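Thioredoxin-like fold domain-containing protein (Enterococcus faecalis, PDB 1Z6M) is of unknown function but has a thioredoxin-like fold with a CxxC pattern at a helix start, consistent with a thiol-disulfide oxidoreductase of the DsbA-like kind. Local coordinates at residues R43-E48 / V62-K67; H84-S89 / S96-M101. One frame throughout, in Å; residues are numbered along the deposited sequence.

Contact 1: R43-E48 / V62-K67; sequences RKWFEE and VERIIK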
loop_
_atom_site.group_PDB
_atom_site.type_symbol
_atom_site.label_atom_id
_atom_site.label_comp_id
_atom_site.label_asym_id
_atom_site.label_seq_id
_atom_site.Cartn_x
_atom_site.Cartn_y
_atom_site.Cartn_z
ATOM N N ARG A 43 -7.801 -3.541 -1.620
ATOM C CA ARG A 43 -8.514 -3.111 -2.828
ATOM C C ARG A 43 -9.634 -2.123 -2.488
ATOM O O ARG A 43 -9.785 -1.091 -3.154
ATOM C CB ARG A 43 -9.064 -4.303 -3.625
ATOM C CG ARG A 43 -9.830 -3.919 -4.895
ATOM C CD ARG A 43 -10.343 -5.147 -5.663
ATOM N NE ARG A 43 -11.285 -5.919 -4.851
ATOM C CZ ARG A 43 -11.765 -7.119 -5.160
ATOM N NH1 ARG A 43 -11.438 -7.712 -6.293
ATOM N NH2 ARG A 43 -12.594 -7.712 -4.315
ATOM N N LYS A 44 -10.417 -2.437 -1.456
ATOM C CA LYS A 44 -11.502 -1.576 -0.993
ATOM C C LYS A 44 -10.955 -0.222 -0.546
ATOM O O LYS A 44 -11.486 0.828 -0.917
ATOM C CB LYS A 44 -12.270 -2.257 0.145
ATOM C CG LYS A 44 -13.420 -1.443 0.730
ATOM C CD LYS A 44 -14.604 -1.350 -0.221
ATOM C CE LYS A 44 -15.680 -0.386 0.271
ATOM N NZ LYS A 44 -16.327 -0.817 1.539
ATOM N N TRP A 45 -9.901 -0.243 0.272
ATOM C CA TRP A 45 -9.243 1.001 0.691
ATOM C C TRP A 45 -8.850 1.842 -0.525
ATOM O O TRP A 45 -9.142 3.042 -0.586
ATOM C CB TRP A 45 -8.011 0.702 1.569
ATOM C CG TRP A 45 -6.996 1.822 1.594
ATOM C CD1 TRP A 45 -5.738 1.795 1.043
ATOM C CD2 TRP A 45 -7.175 3.151 2.121
ATOM N NE1 TRP A 45 -5.114 3.007 1.230
ATOM C CE2 TRP A 45 -5.975 3.857 1.878
ATOM C CE3 TRP A 45 -8.223 3.804 2.783
ATOM C CZ2 TRP A 45 -5.790 5.184 2.280
ATOM C CZ3 TRP A 45 -8.026 5.127 3.189
ATOM C CH2 TRP A 45 -6.824 5.795 2.937
ATOM N N PHE A 46 -8.200 1.216 -1.497
ATOM C CA PHE A 46 -7.712 1.952 -2.654
ATOM C C PHE A 46 -8.842 2.558 -3.476
ATOM O O PHE A 46 -8.746 3.703 -3.905
ATOM C CB PHE A 46 -6.816 1.079 -3.526
ATOM C CG PHE A 46 -5.392 1.535 -3.579
ATOM C CD1 PHE A 46 -4.616 1.593 -2.426
ATOM C CD2 PHE A 46 -4.824 1.909 -4.789
ATOM C CE1 PHE A 46 -3.287 2.015 -2.492
ATOM C CE2 PHE A 46 -3.493 2.318 -4.856
ATOM C CZ PHE A 46 -2.736 2.380 -3.698
ATOM N N GLU A 47 -9.918 1.806 -3.707
ATOM C CA GLU A 47 -10.990 2.363 -4.536
ATOM C C GLU A 47 -11.770 3.464 -3.800
ATOM O O GLU A 47 -12.091 4.493 -4.391
ATOM C CB GLU A 47 -11.913 1.276 -5.112
ATOM C CG GLU A 47 -12.864 0.605 -4.125
ATOM C CD GLU A 47 -14.186 1.362 -3.895
ATOM O OE1 GLU A 47 -14.992 0.893 -3.072
ATOM O OE2 GLU A 47 -14.432 2.424 -4.506
ATOM N N GLU A 48 -12.060 3.268 -2.511
ATOM C CA GLU A 48 -12.952 4.188 -1.813
ATOM C C GLU A 48 -12.280 5.524 -1.524
ATOM O O GLU A 48 -12.966 6.540 -1.389
ATOM C CB GLU A 48 -13.489 3.560 -0.526
ATOM C CG GLU A 48 -12.450 3.453 0.573
ATOM C CD GLU A 48 -12.865 2.585 1.743
ATOM O OE1 GLU A 48 -14.038 2.153 1.812
ATOM O OE2 GLU A 48 -11.993 2.324 2.600
ATOM N N VAL A 62 -1.158 16.407 1.022
ATOM C CA VAL A 62 -0.797 15.052 1.421
ATOM C C VAL A 62 0.320 14.478 0.564
ATOM O O VAL A 62 0.321 14.639 -0.659
ATOM C CB VAL A 62 -2.035 14.118 1.325
ATOM C CG1 VAL A 62 -1.641 12.637 1.414
ATOM C CG2 VAL A 62 -3.063 14.466 2.389
ATOM N N GLU A 63 1.269 13.821 1.228
ATOM C CA GLU A 63 2.189 12.902 0.570
ATOM C C GLU A 63 1.856 11.495 1.047
ATOM O O GLU A 63 1.763 11.255 2.251
ATOM C CB GLU A 63 3.640 13.216 0.933
ATOM C CG GLU A 63 4.656 12.327 0.193
ATOM C CD GLU A 63 6.094 12.483 0.672
ATOM O OE1 GLU A 63 6.322 12.922 1.816
ATOM O OE2 GLU A 63 7.014 12.146 -0.111
ATOM N N ARG A 64 1.668 10.574 0.108
ATOM C CA ARG A 64 1.432 9.178 0.462
ATOM C C ARG A 64 2.743 8.437 0.407
ATOM O O ARG A 64 3.545 8.645 -0.514
ATOM C CB ARG A 64 0.458 8.522 -0.505
ATOM C CG ARG A 64 -0.895 9.215 -0.586
ATOM C CD ARG A 64 -1.697 8.692 -1.765
ATOM N NE ARG A 64 -2.153 7.327 -1.516
ATOM C CZ ARG A 64 -2.842 6.592 -2.384
ATOM N NH1 ARG A 64 -3.134 7.067 -3.589
ATOM N NH2 ARG A 64 -3.233 5.369 -2.044
ATOM N N ILE A 65 2.953 7.574 1.404
ATOM C CA ILE A 65 4.102 6.673 1.406
ATOM C C ILE A 65 3.546 5.256 1.468
ATOM O O ILE A 65 3.078 4.785 2.506
ATOM C CB ILE A 65 5.109 6.946 2.553
ATOM C CG1 ILE A 65 5.548 8.415 2.571
ATOM C CG2 ILE A 65 6.319 6.032 2.402
ATOM C CD1 ILE A 65 4.696 9.315 3.483
ATOM N N ILE A 66 3.574 4.603 0.311
ATOM C CA ILE A 66 2.928 3.313 0.130
ATOM C C ILE A 66 3.955 2.208 0.343
ATOM O O ILE A 66 4.956 2.129 -0.395
ATOM C CB ILE A 66 2.232 3.226 -1.246
ATOM C CG1 ILE A 66 1.136 4.302 -1.352
ATOM C CG2 ILE A 66 1.631 1.832 -1.463
ATOM C CD1 ILE A 66 0.615 4.526 -2.767
ATOM N N LYS A 67 3.695 1.394 1.361
ATOM C CA LYS A 67 4.600 0.346 1.807
ATOM C C LYS A 67 4.023 -0.997 1.413
ATOM O O LYS A 67 3.044 -1.454 2.008
ATOM C CB LYS A 67 4.819 0.460 3.318
ATOM C CG LYS A 67 5.486 1.800 3.670
ATOM C CD LYS A 67 5.645 2.000 5.157
ATOM C CE LYS A 67 6.176 3.391 5.490
ATOM N NZ LYS A 67 7.673 3.521 5.347
#
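F46 and R64 make the polar-aromatic part of this contact. The guanidinium end of R64 brings NH2 obliquely to the CE1-CZ end of the F46 ring, 3.4 Å from F46 CE1 and 3.5 Å from F46 CZ. Ring and guanidinium planes stand 49° apart, and CE1 lies near the guanidinium plane, at its edge. The R64 chain leaves the strand with CG anti to the carbonyl carbon and then turns about the CG-CD bond (chi3 71°). W45 borders the same nitrogen more loosely, its NE1 4.5 Å from R64 NH2.

What unites W45 and R64 is an outside carboxylate, that of E33 on strand 29-35. E33 OE1 accepts a hydrogen bond from W45 NE1, and E33 OE2 forms a salt bridge with R64 NE. The carboxylate probably balances the charge of the buried arginine, and the indole N-H is satisfied too.

Strand 29-35, helix 40-58 and strand 62-68 form a beta-alpha-beta unit of the thioredoxin-like fold; the helix connects the two parallel strands and faces the sheet, with F46 touching both of them. The axes of segments 43-48 and 62-67 run nearly antiparallel (159°) and approach to 13.5 Å, a gap that long or bulky side chains are suited to span.

The apolar share falls to I66, whose CD1 comes to the edge of the F46 ring, 4.1 Å from CZ. The same methyl lies 3.9 Å above one face of the R64 guanidinium, offset toward its rim. Farther round, F46 packs against F102 and L95 of helix 91-103, so an aromatic ring suits a place between sheet and helices.

Contact 2: H84-S89 / S96-M101; sequences HYIDYS and SALHKM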
loop_
_atom_site.group_PDB
_atom_site.type_symbol
_atom_site.label_atom_id
_atom_site.label_comp_id
_atom_site.label_asym_id
_atom_site.label_seq_id
_atom_site.Cartn_x
_atom_site.Cartn_y
_atom_site.Cartn_z
ATOM N N HIS A 84 6.907 -7.023 -6.680
ATOM C CA HIS A 84 8.268 -7.006 -7.203
ATOM C C HIS A 84 8.347 -6.507 -8.641
ATOM O O HIS A 84 9.438 -6.466 -9.211
ATOM C CB HIS A 84 8.906 -8.389 -7.041
ATOM C CG HIS A 84 8.788 -8.925 -5.652
ATOM N ND1 HIS A 84 8.740 -10.273 -5.377
ATOM C CD2 HIS A 84 8.662 -8.292 -4.459
ATOM C CE1 HIS A 84 8.607 -10.448 -4.073
ATOM N NE2 HIS A 84 8.548 -9.261 -3.494
ATOM N N TYR A 85 7.194 -6.120 -9.203
ATOM C CA TYR A 85 7.093 -5.551 -10.547
ATOM C C TYR A 85 6.846 -4.042 -10.505
ATOM O O TYR A 85 6.524 -3.423 -11.520
ATOM C CB TYR A 85 6.001 -6.275 -11.367
ATOM C CG TYR A 85 6.424 -7.662 -11.780
ATOM C CD1 TYR A 85 6.329 -8.743 -10.904
ATOM C CD2 TYR A 85 6.949 -7.889 -13.050
ATOM C CE1 TYR A 85 6.745 -10.017 -11.278
ATOM C CE2 TYR A 85 7.367 -9.151 -13.434
ATOM C CZ TYR A 85 7.267 -10.212 -12.542
ATOM O OH TYR A 85 7.685 -11.471 -12.915
ATOM N N ILE A 86 7.004 -3.459 -9.318
ATOM C CA ILE A 86 6.776 -2.045 -9.106
ATOM C C ILE A 86 8.048 -1.266 -9.383
ATOM O O ILE A 86 9.109 -1.552 -8.817
ATOM C CB ILE A 86 6.217 -1.785 -7.678
ATOM C CG1 ILE A 86 4.772 -2.300 -7.589
ATOM C CG2 ILE A 86 6.324 -0.308 -7.288
ATOM C CD1 ILE A 86 3.746 -1.495 -8.387
ATOM N N ASP A 87 7.917 -0.284 -10.272
ATOM C CA ASP A 87 9.028 0.549 -10.689
ATOM C C ASP A 87 9.149 1.743 -9.764
ATOM O O ASP A 87 8.500 2.766 -9.972
ATOM C CB ASP A 87 8.829 1.020 -12.129
ATOM C CG ASP A 87 10.022 1.801 -12.659
ATOM O OD1 ASP A 87 10.992 2.019 -11.892
ATOM O OD2 ASP A 87 9.986 2.204 -13.841
ATOM N N TYR A 88 9.991 1.612 -8.742
ATOM C CA TYR A 88 10.153 2.672 -7.755
ATOM C C TYR A 88 10.790 3.946 -8.309
ATOM O O TYR A 88 10.691 5.000 -7.685
ATOM C CB TYR A 88 10.901 2.178 -6.508
ATOM C CG TYR A 88 10.052 1.274 -5.646
ATOM C CD1 TYR A 88 10.095 -0.111 -5.807
ATOM C CD2 TYR A 88 9.183 1.802 -4.694
ATOM C CE1 TYR A 88 9.307 -0.949 -5.026
ATOM C CE2 TYR A 88 8.388 0.976 -3.908
ATOM C CZ TYR A 88 8.444 -0.399 -4.084
ATOM O OH TYR A 88 7.660 -1.215 -3.300
ATOM N N SER A 89 11.410 3.845 -9.488
ATOM C CA SER A 89 12.033 4.998 -10.149
ATOM C C SER A 89 11.006 5.921 -10.814
ATOM O O SER A 89 11.334 7.053 -11.190
ATOM C CB SER A 89 13.060 4.531 -11.187
ATOM O OG SER A 89 12.428 4.101 -12.382
ATOM N N SER A 96 -0.112 3.970 -11.128
ATOM C CA SER A 96 -0.952 3.473 -12.215
ATOM C C SER A 96 -0.935 1.948 -12.255
ATOM O O SER A 96 -1.965 1.302 -12.434
ATOM C CB SER A 96 -0.497 4.042 -13.564
ATOM O OG SER A 96 -1.253 3.493 -14.637
ATOM N N ALA A 97 0.251 1.374 -12.087
ATOM C CA ALA A 97 0.392 -0.067 -12.041
ATOM C C ALA A 97 -0.389 -0.662 -10.870
ATOM O O ALA A 97 -1.062 -1.666 -11.037
ATOM C CB ALA A 97 1.864 -0.460 -11.973
ATOM N N LEU A 98 -0.305 -0.051 -9.689
ATOM C CA LEU A 98 -1.085 -0.525 -8.548
ATOM C C LEU A 98 -2.570 -0.509 -8.862
ATOM O O LEU A 98 -3.292 -1.454 -8.545
ATOM C CB LEU A 98 -0.824 0.327 -7.311
ATOM C CG LEU A 98 0.545 0.147 -6.662
ATOM C CD1 LEU A 98 0.703 1.185 -5.552
ATOM C CD2 LEU A 98 0.750 -1.268 -6.122
ATOM N N HIS A 99 -3.033 0.559 -9.506
ATOM C CA HIS A 99 -4.430 0.628 -9.909
ATOM C C HIS A 99 -4.817 -0.513 -10.841
ATOM O O HIS A 99 -5.887 -1.089 -10.697
ATOM C CB HIS A 99 -4.762 1.978 -10.538
ATOM C CG HIS A 99 -4.784 3.098 -9.553
ATOM N ND1 HIS A 99 -4.528 4.403 -9.908
ATOM C CD2 HIS A 99 -5.015 3.110 -8.220
ATOM C CE1 HIS A 99 -4.609 5.174 -8.836
ATOM N NE2 HIS A 99 -4.909 4.415 -7.797
ATOM N N LYS A 100 -3.950 -0.830 -11.796
ATOM C CA LYS A 100 -4.240 -1.926 -12.715
ATOM C C LYS A 100 -4.197 -3.279 -12.010
ATOM O O LYS A 100 -5.038 -4.143 -12.279
ATOM C CB LYS A 100 -3.296 -1.906 -13.917
ATOM C CG LYS A 100 -3.725 -0.975 -15.035
ATOM C CD LYS A 100 -2.887 -1.218 -16.280
ATOM C CE LYS A 100 -2.918 -0.033 -17.228
ATOM N NZ LYS A 100 -1.911 1.005 -16.852
HETATM N N MSE A 101 -3.223 -3.456 -11.117
HETATM C CA MSE A 101 -3.138 -4.681 -10.312
HETATM C C MSE A 101 -4.419 -4.898 -9.497
HETATM O O MSE A 101 -4.975 -5.997 -9.475
HETATM C CB MSE A 101 -1.914 -4.641 -9.377
HETATM C CG MSE A 101 -0.559 -4.699 -10.065
HETATM SE SE MSE A 101 0.814 -4.369 -8.860
HETATM C CE MSE A 101 2.219 -4.461 -10.017
#
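Y85 opens the contact with its CB, 4.4 Å from CE of M101, a selenomethionine here. Its ring leads away from helix 91-103 and packs on A117 and A120 of helix 113-123, while its hydroxyl is hydrogen-bonded to E121; a tyrosine suits a place that needs both a broad apolar ring and a polar end.

I86 follows and carries most of the contact. With CG1 anti to the carbonyl carbon (chi1 -71°) and the second torsion (chi2 -70°) swinging the terminal methyl, its CD1 lies among three side chains of the helix, 3.7 Å from M101 CE, 3.8 Å from L98 CD2 and 4.2 Å from A97 CB. A97, with only a methyl, is consistent with the close approach of the loop, since I86 and A97 are the nearest CA pair; the extended M101 chain crosses I86 obliquely.

Beyond I86 the loop turns polar. D87 OD1 accepts from S89 N in an Asx turn, and also from S89 OG at 2.6 Å; both donors come from the same face of the carboxylate. The turn ends two residues before helix 91-103.

Across the interface itself only carbon and selenium meet, which implies that loop and helix are held by dispersion and the burial of apolar surface rather than by directional bonds.

The two contacts come in series along the chain: contact 1 closes with strand 62-68 before contact 2 opens in the loop after helix 77-83. Their centres are 13 Å apart, and helix 91-103 brings them together. F46 CD2 meets H99 CD2 at 3.6 Å, and L98 CD1 touches both F46 and I66, while the other branch of L98 takes part in contact 2. Contact 1 belongs to the beta-alpha-beta core of the thioredoxin-like fold; contact 2 lies in the helical region between strands 62-68 and 152-155, which probably includes the insertion seen in DsbA-like relatives. F46, I66 and L98 thus link the sheet and helix 91-103 through apolar contacts.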